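Local atomic coordinates of soluble lytic transglycosylase B3 (Pseudomonas aeruginosa, PDB entry 5ANZ), a protein that probably cleaves the glycan strands of peptidoglycan as a lytic transglycosylase in bacterial cell-wall turnover, and carries a bound calcium ion. Residues D357-L368 with Y408-R418; P306-F314 with I349-D357. One frame throughout, in Å; residues are numbered along the deposited sequence.

Interaction 1: residues D357-L368 with Y408-R418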
loop_
_atom_site.group_PDB
_atom_site.type_symbol
_atom_site.label_atom_id
_atom_site.label_comp_id
_atom_site.label_asym_id
_atom_site.label_seq_id
_atom_site.Cartn_x
_atom_site.Cartn_y
_atom_site.Cartn_z
ATOM N N ASP A 357 14.654 10.837 -14.220
ATOM C CA ASP A 357 13.350 10.408 -13.748
ATOM C C ASP A 357 12.600 11.569 -13.095
ATOM O O ASP A 357 12.588 11.718 -11.875
ATOM C CB ASP A 357 13.481 9.236 -12.774
ATOM C CG ASP A 357 12.206 8.418 -12.677
ATOM O OD1 ASP A 357 11.462 8.350 -13.680
ATOM O OD2 ASP A 357 11.948 7.846 -11.598
ATOM N N VAL A 358 11.993 12.401 -13.932
ATOM C CA VAL A 358 11.041 13.396 -13.467
ATOM C C VAL A 358 9.660 12.920 -13.872
ATOM O O VAL A 358 9.305 12.967 -15.051
ATOM C CB VAL A 358 11.312 14.792 -14.049
ATOM C CG1 VAL A 358 10.169 15.740 -13.700
ATOM C CG2 VAL A 358 12.640 15.332 -13.534
ATOM N N PRO A 359 8.874 12.451 -12.894
ATOM C CA PRO A 359 7.586 11.824 -13.190
ATOM C C PRO A 359 6.615 12.811 -13.819
ATOM O O PRO A 359 6.709 14.011 -13.562
ATOM C CB PRO A 359 7.095 11.381 -11.816
ATOM C CG PRO A 359 7.682 12.392 -10.895
ATOM C CD PRO A 359 9.048 12.681 -11.451
ATOM N N LEU A 360 5.704 12.310 -14.643
ATOM C CA LEU A 360 4.664 13.152 -15.211
ATOM C C LEU A 360 3.787 13.753 -14.118
ATOM O O LEU A 360 3.423 13.070 -13.161
ATOM C CB LEU A 360 3.801 12.353 -16.186
ATOM C CG LEU A 360 4.505 11.868 -17.448
ATOM C CD1 LEU A 360 3.520 11.156 -18.360
ATOM C CD2 LEU A 360 5.148 13.045 -18.169
ATOM N N SER A 361 3.447 15.031 -14.263
ATOM C CA SER A 361 2.482 15.652 -13.363
ATOM C C SER A 361 1.091 15.084 -13.631
ATOM O O SER A 361 0.886 14.360 -14.613
ATOM C CB SER A 361 2.471 17.170 -13.535
ATOM O OG SER A 361 1.941 17.528 -14.799
ATOM N N ARG A 362 0.137 15.407 -12.761
ATOM C CA ARG A 362 -1.227 14.914 -12.926
ATOM C C ARG A 362 -1.843 15.380 -14.252
ATOM O O ARG A 362 -2.430 14.584 -14.992
ATOM C CB ARG A 362 -2.110 15.356 -11.761
ATOM C CG ARG A 362 -3.512 14.782 -11.829
ATOM C CD ARG A 362 -4.415 15.358 -10.758
ATOM N NE ARG A 362 -5.795 14.910 -10.931
ATOM C CZ ARG A 362 -6.659 15.466 -11.773
ATOM N NH1 ARG A 362 -6.287 16.495 -12.524
ATOM N NH2 ARG A 362 -7.895 14.994 -11.866
ATOM N N SER A 363 -1.702 16.665 -14.561
ATOM C CA SER A 363 -2.237 17.176 -15.813
ATOM C C SER A 363 -1.487 16.542 -16.985
ATOM O O SER A 363 -2.060 16.322 -18.041
ATOM C CB SER A 363 -2.158 18.700 -15.873
ATOM O OG SER A 363 -0.823 19.151 -15.774
ATOM N N GLN A 364 -0.213 16.221 -16.781
ATOM C CA GLN A 364 0.571 15.579 -17.833
ATOM C C GLN A 364 0.129 14.148 -18.096
ATOM O O GLN A 364 0.200 13.673 -19.241
ATOM C CB GLN A 364 2.062 15.613 -17.484
ATOM C CG GLN A 364 2.708 16.960 -17.766
ATOM C CD GLN A 364 4.151 17.029 -17.313
ATOM O OE1 GLN A 364 4.593 16.237 -16.482
ATOM N NE2 GLN A 364 4.895 17.985 -17.862
ATOM N N ARG A 365 -0.313 13.449 -17.052
ATOM C CA ARG A 365 -0.814 12.089 -17.234
ATOM C C ARG A 365 -2.107 12.096 -18.048
ATOM O O ARG A 365 -2.347 11.209 -18.880
ATOM C CB ARG A 365 -1.043 11.406 -15.889
ATOM C CG ARG A 365 0.247 11.112 -15.115
ATOM C CD ARG A 365 0.000 10.187 -13.928
ATOM N NE ARG A 365 -0.904 10.763 -12.938
ATOM C CZ ARG A 365 -0.514 11.529 -11.922
ATOM N NH1 ARG A 365 0.769 11.827 -11.762
ATOM N NH2 ARG A 365 -1.409 12.000 -11.067
ATOM N N ILE A 366 -2.945 13.093 -17.800
ATOM C CA ILE A 366 -4.179 13.248 -18.559
ATOM C C ILE A 366 -3.862 13.608 -19.992
ATOM O O ILE A 366 -4.456 13.060 -20.933
ATOM C CB ILE A 366 -5.087 14.323 -17.922
ATOM C CG1 ILE A 366 -5.704 13.766 -16.641
ATOM C CG2 ILE A 366 -6.168 14.782 -18.904
ATOM C CD1 ILE A 366 -6.198 14.840 -15.686
ATOM N N GLU A 367 -2.909 14.519 -20.162
ATOM C CA GLU A 367 -2.504 14.927 -21.497
ATOM C C GLU A 367 -1.964 13.723 -22.261
ATOM O O GLU A 367 -2.256 13.560 -23.448
ATOM C CB GLU A 367 -1.450 16.034 -21.448
ATOM C CG GLU A 367 -1.202 16.694 -22.799
ATOM C CD GLU A 367 -0.073 17.708 -22.768
ATOM O OE1 GLU A 367 0.476 17.972 -21.675
ATOM O OE2 GLU A 367 0.269 18.239 -23.847
ATOM N N LEU A 368 -1.176 12.892 -21.578
ATOM C CA LEU A 368 -0.597 11.704 -22.203
ATOM C C LEU A 368 -1.680 10.790 -22.737
ATOM O O LEU A 368 -1.579 10.275 -23.859
ATOM C CB LEU A 368 0.279 10.937 -21.210
ATOM C CG LEU A 368 0.730 9.558 -21.715
ATOM C CD1 LEU A 368 1.621 9.720 -22.927
ATOM C CD2 LEU A 368 1.434 8.779 -20.616
ATOM N N TYR A 408 6.388 2.445 -19.403
ATOM C CA TYR A 408 6.683 3.494 -18.433
ATOM C C TYR A 408 6.781 4.848 -19.134
ATOM O O TYR A 408 7.725 5.095 -19.884
ATOM C CB TYR A 408 7.982 3.171 -17.688
ATOM C CG TYR A 408 8.324 4.155 -16.598
ATOM C CD1 TYR A 408 7.679 4.107 -15.368
ATOM C CD2 TYR A 408 9.299 5.125 -16.794
ATOM C CE1 TYR A 408 7.989 5.004 -14.367
ATOM C CE2 TYR A 408 9.616 6.027 -15.799
ATOM C CZ TYR A 408 8.959 5.961 -14.587
ATOM O OH TYR A 408 9.264 6.853 -13.590
ATOM N N PRO A 409 5.794 5.726 -18.907
ATOM C CA PRO A 409 5.758 7.006 -19.616
ATOM C C PRO A 409 6.660 8.053 -18.974
ATOM O O PRO A 409 6.773 8.100 -17.749
ATOM C CB PRO A 409 4.291 7.415 -19.495
ATOM C CG PRO A 409 3.926 6.931 -18.118
ATOM C CD PRO A 409 4.662 5.595 -17.969
ATOM N N THR A 410 7.279 8.886 -19.804
ATOM C CA THR A 410 8.194 9.925 -19.347
ATOM C C THR A 410 7.863 11.240 -20.041
ATOM O O THR A 410 7.185 11.239 -21.065
ATOM C CB THR A 410 9.655 9.561 -19.661
ATOM O OG1 THR A 410 9.786 9.346 -21.071
ATOM C CG2 THR A 410 10.071 8.301 -18.923
ATOM N N PRO A 411 8.356 12.363 -19.502
ATOM C CA PRO A 411 8.208 13.641 -20.205
ATOM C C PRO A 411 8.628 13.569 -21.678
ATOM O O PRO A 411 7.995 14.201 -22.525
ATOM C CB PRO A 411 9.131 14.570 -19.417
ATOM C CG PRO A 411 9.056 14.037 -18.018
ATOM C CD PRO A 411 8.939 12.534 -18.158
ATOM N N ALA A 412 9.672 12.798 -21.976
ATOM C CA ALA A 412 10.187 12.701 -23.337
ATOM C C ALA A 412 9.165 12.045 -24.267
ATOM O O ALA A 412 9.061 12.409 -25.439
ATOM C CB ALA A 412 11.493 11.931 -23.357
ATOM N N LEU A 413 8.406 11.084 -23.742
ATOM C CA LEU A 413 7.330 10.468 -24.521
ATOM C C LEU A 413 6.243 11.489 -24.827
ATOM O O LEU A 413 5.754 11.584 -25.952
ATOM C CB LEU A 413 6.724 9.284 -23.776
ATOM C CG LEU A 413 5.525 8.605 -24.440
ATOM C CD1 LEU A 413 5.891 8.089 -25.825
ATOM C CD2 LEU A 413 5.019 7.469 -23.553
ATOM N N LEU A 414 5.861 12.252 -23.809
ATOM C CA LEU A 414 4.903 13.321 -23.999
ATOM C C LEU A 414 5.420 14.360 -25.012
ATOM O O LEU A 414 4.656 14.848 -25.849
ATOM C CB LEU A 414 4.583 13.989 -22.660
ATOM C CG LEU A 414 3.336 14.867 -22.646
ATOM C CD1 LEU A 414 2.124 14.064 -23.107
ATOM C CD2 LEU A 414 3.112 15.429 -21.254
ATOM N N ASP A 415 6.711 14.690 -24.940
ATOM C CA ASP A 415 7.304 15.665 -25.868
ATOM C C ASP A 415 7.309 15.155 -27.310
ATOM O O ASP A 415 7.104 15.919 -28.255
ATOM C CB ASP A 415 8.735 16.015 -25.456
ATOM C CG ASP A 415 8.792 16.873 -24.209
ATOM O OD1 ASP A 415 7.801 17.580 -23.924
ATOM O OD2 ASP A 415 9.834 16.843 -23.520
ATOM N N ARG A 416 7.571 13.866 -27.478
ATOM C CA ARG A 416 7.563 13.264 -28.807
ATOM C C ARG A 416 6.149 13.293 -29.381
ATOM O O ARG A 416 5.945 13.633 -30.547
ATOM C CB ARG A 416 8.096 11.830 -28.757
ATOM C CG ARG A 416 8.007 11.085 -30.075
ATOM C CD ARG A 416 8.891 11.712 -31.143
ATOM N NE ARG A 416 9.654 10.700 -31.869
ATOM C CZ ARG A 416 9.176 9.993 -32.888
ATOM N NH1 ARG A 416 7.932 10.185 -33.306
ATOM N NH2 ARG A 416 9.942 9.092 -33.488
ATOM N N LEU A 417 5.179 12.949 -28.540
ATOM C CA LEU A 417 3.774 12.917 -28.928
ATOM C C LEU A 417 3.238 14.255 -29.423
ATOM O O LEU A 417 2.350 14.285 -30.274
ATOM C CB LEU A 417 2.925 12.435 -27.749
ATOM C CG LEU A 417 2.893 10.917 -27.560
ATOM C CD1 LEU A 417 2.382 10.553 -26.175
ATOM C CD2 LEU A 417 2.020 10.284 -28.627
ATOM N N ARG A 418 3.764 15.361 -28.902
ATOM C CA ARG A 418 3.247 16.673 -29.275
ATOM C C ARG A 418 4.145 17.437 -30.247
ATOM O O ARG A 418 4.132 18.667 -30.262
ATOM C CB ARG A 418 3.012 17.529 -28.029
ATOM C CG ARG A 418 4.234 17.716 -27.150
ATOM C CD ARG A 418 4.089 18.946 -26.270
ATOM N NE ARG A 418 4.655 18.749 -24.938
ATOM C CZ ARG A 418 3.944 18.373 -23.880
ATOM N NH1 ARG A 418 2.644 18.152 -24.003
ATOM N NH2 ARG A 418 4.530 18.218 -22.700
HETATM O O HOH W 1 6.688 9.123 -15.419
#
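With CG swung trans to the backbone N in both residues (chi1 -158° in Asp357, -176° in Tyr408), the carboxylate and the phenol meet across the contact. Tyr408 OH donates to Asp357 OD1 at 2.7 Å, reaching the syn lone pair, while OD1 lies at the ring edge close to its plane. Further on, Leu414 likewise has CG opposite its backbone N, which drives its two methyls against helix 362-374: CD1 rests on the backbone of Leu368, 3.7 Å from Leu368 CA, and CD2 lies 3.8 Å from Gln364 CG. Leu368 sends its own branches apart, CD2 to the Pro409 ring and CD1 against Leu417 CD1 and, more loosely, Leu413 CD2; the approaches of Leu368 CD2 to Pro409 CB and of Leu368 CD1 to Leu417 CD1, both 3.4 Å, are tighter than ordinary van der Waals contact. Leu360, just before the N-cap Ser361, packs on Pro411 and Pro409, with CD2 3.5 Å from Pro411 N and CD1 touching Pro409 CB at 4.0 Å. A water donates to Pro409 O and weakly accepts from Leu360 N, joining the two backbones. The start of helix 362-374 is held by a capping box: Ser361 N gives a nearly straight bond to Gln364 OE1 (2.8 Å), and Gln364 N returns one to Ser361 OG. Leu413 and Pro409 also touch Ile394, so this leucine cluster continues through Leu413 into helix 388-401. The segments 362-368 and 411-417 cross at 46°, and this compact three-helix packing is that of the putative peptidoglycan-binding domain.

Interaction 2: residues P306-F314 with I349-D357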
loop_
_atom_site.group_PDB
_atom_site.type_symbol
_atom_site.label_atom_id
_atom_site.label_comp_id
_atom_site.label_asym_id
_atom_site.label_seq_id
_atom_site.Cartn_x
_atom_site.Cartn_y
_atom_site.Cartn_z
ATOM N N PRO A 306 10.270 -0.457 -11.707
ATOM C CA PRO A 306 9.679 0.751 -11.112
ATOM C C PRO A 306 10.032 2.058 -11.843
ATOM O O PRO A 306 9.280 3.027 -11.727
ATOM C CB PRO A 306 10.237 0.760 -9.682
ATOM C CG PRO A 306 11.390 -0.184 -9.685
ATOM C CD PRO A 306 11.149 -1.182 -10.775
ATOM N N ALA A 307 11.134 2.084 -12.594
ATOM C CA ALA A 307 11.483 3.276 -13.371
ATOM C C ALA A 307 11.800 2.955 -14.827
ATOM O O ALA A 307 12.646 3.608 -15.441
ATOM C CB ALA A 307 12.659 3.992 -12.723
ATOM N N GLY A 308 11.124 1.958 -15.392
ATOM C CA GLY A 308 11.292 1.642 -16.799
ATOM C C GLY A 308 12.571 0.878 -17.111
ATOM O O GLY A 308 13.294 0.470 -16.187
ATOM N N HIS A 309 12.851 0.706 -18.406
ATOM C CA HIS A 309 13.927 -0.182 -18.848
ATOM C C HIS A 309 15.328 0.278 -18.453
ATOM O O HIS A 309 16.251 -0.534 -18.421
ATOM C CB HIS A 309 13.869 -0.394 -20.365
ATOM C CG HIS A 309 14.422 0.735 -21.180
ATOM N ND1 HIS A 309 13.691 1.866 -21.473
ATOM C CD2 HIS A 309 15.613 0.882 -21.808
ATOM C CE1 HIS A 309 14.417 2.673 -22.228
ATOM N NE2 HIS A 309 15.585 2.098 -22.453
ATOM N N ARG A 310 15.499 1.557 -18.148
ATOM C CA ARG A 310 16.822 2.041 -17.775
ATOM C C ARG A 310 17.097 1.895 -16.282
ATOM O O ARG A 310 18.219 2.135 -15.834
ATOM C CB ARG A 310 17.000 3.504 -18.188
ATOM C CG ARG A 310 16.872 3.750 -19.669
ATOM C CD ARG A 310 17.228 5.192 -20.005
ATOM N NE ARG A 310 16.978 5.483 -21.413
ATOM C CZ ARG A 310 17.858 5.272 -22.383
ATOM N NH1 ARG A 310 19.056 4.781 -22.095
ATOM N NH2 ARG A 310 17.546 5.556 -23.639
ATOM N N GLY A 311 16.085 1.496 -15.517
ATOM C CA GLY A 311 16.215 1.398 -14.076
ATOM C C GLY A 311 16.376 -0.037 -13.614
ATOM O O GLY A 311 16.518 -0.953 -14.418
ATOM N N PRO A 312 16.358 -0.239 -12.304
ATOM C CA PRO A 312 16.511 -1.590 -11.756
ATOM C C PRO A 312 15.284 -2.466 -12.017
ATOM O O PRO A 312 14.172 -1.952 -12.224
ATOM C CB PRO A 312 16.714 -1.333 -10.261
ATOM C CG PRO A 312 15.969 -0.054 -10.011
ATOM C CD PRO A 312 16.202 0.782 -11.255
ATOM N N ALA A 313 15.503 -3.776 -12.044
ATOM C CA ALA A 313 14.441 -4.742 -12.308
ATOM C C ALA A 313 14.354 -5.735 -11.159
ATOM O O ALA A 313 15.378 -6.101 -10.568
ATOM C CB ALA A 313 14.683 -5.461 -13.621
ATOM N N PHE A 314 13.130 -6.149 -10.833
ATOM C CA PHE A 314 12.903 -7.096 -9.750
ATOM C C PHE A 314 12.000 -8.217 -10.219
ATOM O O PHE A 314 11.077 -7.965 -10.989
ATOM C CB PHE A 314 12.255 -6.395 -8.551
ATOM C CG PHE A 314 13.087 -5.286 -7.984
ATOM C CD1 PHE A 314 13.004 -4.005 -8.503
ATOM C CD2 PHE A 314 13.949 -5.522 -6.937
ATOM C CE1 PHE A 314 13.775 -2.976 -7.979
ATOM C CE2 PHE A 314 14.731 -4.489 -6.410
ATOM C CZ PHE A 314 14.635 -3.216 -6.936
ATOM N N ILE A 349 20.005 -1.483 -3.712
ATOM C CA ILE A 349 19.728 -1.779 -5.098
ATOM C C ILE A 349 20.978 -1.603 -5.939
ATOM O O ILE A 349 21.623 -0.554 -5.883
ATOM C CB ILE A 349 18.593 -0.874 -5.591
ATOM C CG1 ILE A 349 17.359 -1.086 -4.704
ATOM C CG2 ILE A 349 18.281 -1.135 -7.053
ATOM C CD1 ILE A 349 16.260 -0.074 -4.931
ATOM N N VAL A 350 21.323 -2.638 -6.704
ATOM C CA VAL A 350 22.532 -2.634 -7.536
ATOM C C VAL A 350 22.384 -1.785 -8.802
ATOM O O VAL A 350 23.279 -1.027 -9.165
ATOM C CB VAL A 350 22.913 -4.073 -7.944
ATOM C CG1 VAL A 350 24.095 -4.076 -8.900
ATOM C CG2 VAL A 350 23.206 -4.917 -6.708
ATOM N N GLY A 351 21.253 -1.916 -9.488
ATOM C CA GLY A 351 21.055 -1.173 -10.717
ATOM C C GLY A 351 20.805 0.294 -10.419
ATOM O O GLY A 351 20.063 0.633 -9.504
ATOM N N ALA A 352 21.417 1.170 -11.201
ATOM C CA ALA A 352 21.277 2.601 -10.961
ATOM C C ALA A 352 19.904 3.115 -11.377
ATOM O O ALA A 352 19.286 2.588 -12.298
ATOM C CB ALA A 352 22.383 3.377 -11.696
ATOM N N TRP A 353 19.425 4.134 -10.673
ATOM C CA TRP A 353 18.196 4.810 -11.060
ATOM C C TRP A 353 18.477 5.827 -12.166
ATOM O O TRP A 353 19.511 6.498 -12.148
ATOM C CB TRP A 353 17.557 5.516 -9.866
ATOM C CG TRP A 353 17.071 4.585 -8.807
ATOM C CD1 TRP A 353 17.703 4.265 -7.642
ATOM C CD2 TRP A 353 15.851 3.843 -8.822
ATOM N NE1 TRP A 353 16.945 3.374 -6.924
ATOM C CE2 TRP A 353 15.801 3.097 -7.625
ATOM C CE3 TRP A 353 14.788 3.743 -9.725
ATOM C CZ2 TRP A 353 14.734 2.253 -7.314
ATOM C CZ3 TRP A 353 13.729 2.904 -9.418
ATOM C CH2 TRP A 353 13.710 2.171 -8.220
ATOM N N PRO A 354 17.552 5.949 -13.125
ATOM C CA PRO A 354 17.726 6.947 -14.186
ATOM C C PRO A 354 17.785 8.368 -13.621
ATOM O O PRO A 354 16.939 8.737 -12.809
ATOM C CB PRO A 354 16.479 6.758 -15.055
ATOM C CG PRO A 354 16.001 5.372 -14.751
ATOM C CD PRO A 354 16.322 5.160 -13.306
ATOM N N LEU A 355 18.774 9.149 -14.047
ATOM C CA LEU A 355 18.912 10.527 -13.580
ATOM C C LEU A 355 17.728 11.380 -14.002
ATOM O O LEU A 355 17.296 12.266 -13.266
ATOM C CB LEU A 355 20.202 11.152 -14.108
ATOM C CG LEU A 355 21.504 10.464 -13.706
ATOM C CD1 LEU A 355 22.669 11.431 -13.855
ATOM C CD2 LEU A 355 21.413 9.925 -12.286
ATOM N N GLU A 356 17.205 11.091 -15.189
ATOM C CA GLU A 356 16.154 11.896 -15.804
ATOM C C GLU A 356 14.754 11.521 -15.348
ATOM O O GLU A 356 13.772 11.840 -16.018
ATOM C CB GLU A 356 16.218 11.764 -17.321
ATOM C CG GLU A 356 17.510 12.221 -17.941
ATOM C CD GLU A 356 17.563 11.898 -19.420
ATOM O OE1 GLU A 356 17.684 10.699 -19.755
ATOM O OE2 GLU A 356 17.470 12.834 -20.238
ATOM N N ASP A 357 14.654 10.837 -14.220
ATOM C CA ASP A 357 13.350 10.408 -13.748
ATOM C C ASP A 357 12.600 11.569 -13.095
ATOM O O ASP A 357 12.588 11.718 -11.875
ATOM C CB ASP A 357 13.481 9.236 -12.774
ATOM C CG ASP A 357 12.206 8.418 -12.677
ATOM O OD1 ASP A 357 11.462 8.350 -13.680
ATOM O OD2 ASP A 357 11.948 7.846 -11.598
HETATM O O HOH W 2 19.789 0.652 -13.973
#
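This is an apolar contact between the loop leading into strand 313-316, with Phe314 of that strand, and the irregular linker after helix 330-343. Pro312 and Trp353 form its centre: Pro312 CG sits over one face of the indole in a CH-pi contact, 3.6 Å from the centroid of the six-membered ring and 9° off its normal. The same ring is met at its edge by Ala307 CB, 3.6 Å from Trp353 CZ3, and by Pro306 CG, 3.6 Å from Trp353 CH2. With chi1 at -66°, CG of Trp353 lies opposite the carbonyl carbon, and the indole folds back to the loop although its CB points away. Beside it, Pro354 CD packs on Gly311 CA and Ala307 CB. Towards the strand, Ile349 CG2 touches Pro312 CB at 3.6 Å, and Ile349 CD1 comes to the edge of the Phe314 ring. One water donates to both Arg310 O and Ala352 O (2.6 Å to the latter), bridging the backbones. Val96 and Leu100 of helix 96-103 touch the indole. A type I turn from Gly308 to Gly311 precedes Pro312, whose CH-pi contact joins the interdomain linker to the chain entering the middle strand, 313-316, of the five-stranded antiparallel sheet.

How the interactions relate
The chain enters interaction 2 first, at 306-314, and closes it at 349-357; interaction 1 then opens at Asp357, the residue common to both, and closes near the C-terminus. Their centres lie about 17 Å apart, on the same side of the chain's centre. Interaction 2 lies where the chain enters the middle strand, 313-316, of the five-stranded antiparallel sheet, whereas interaction 1 lies among helices 362-374, 388-401 and 411-417. They also touch directly: Tyr408 CE1 is 3.5 Å from Pro306 O, and Tyr408 CB packs on Gly308 CA. Together they form a continuous path along which the linker joins the transglycosylase region to the putative peptidoglycan-binding domain, consistent with a defined orientation between them.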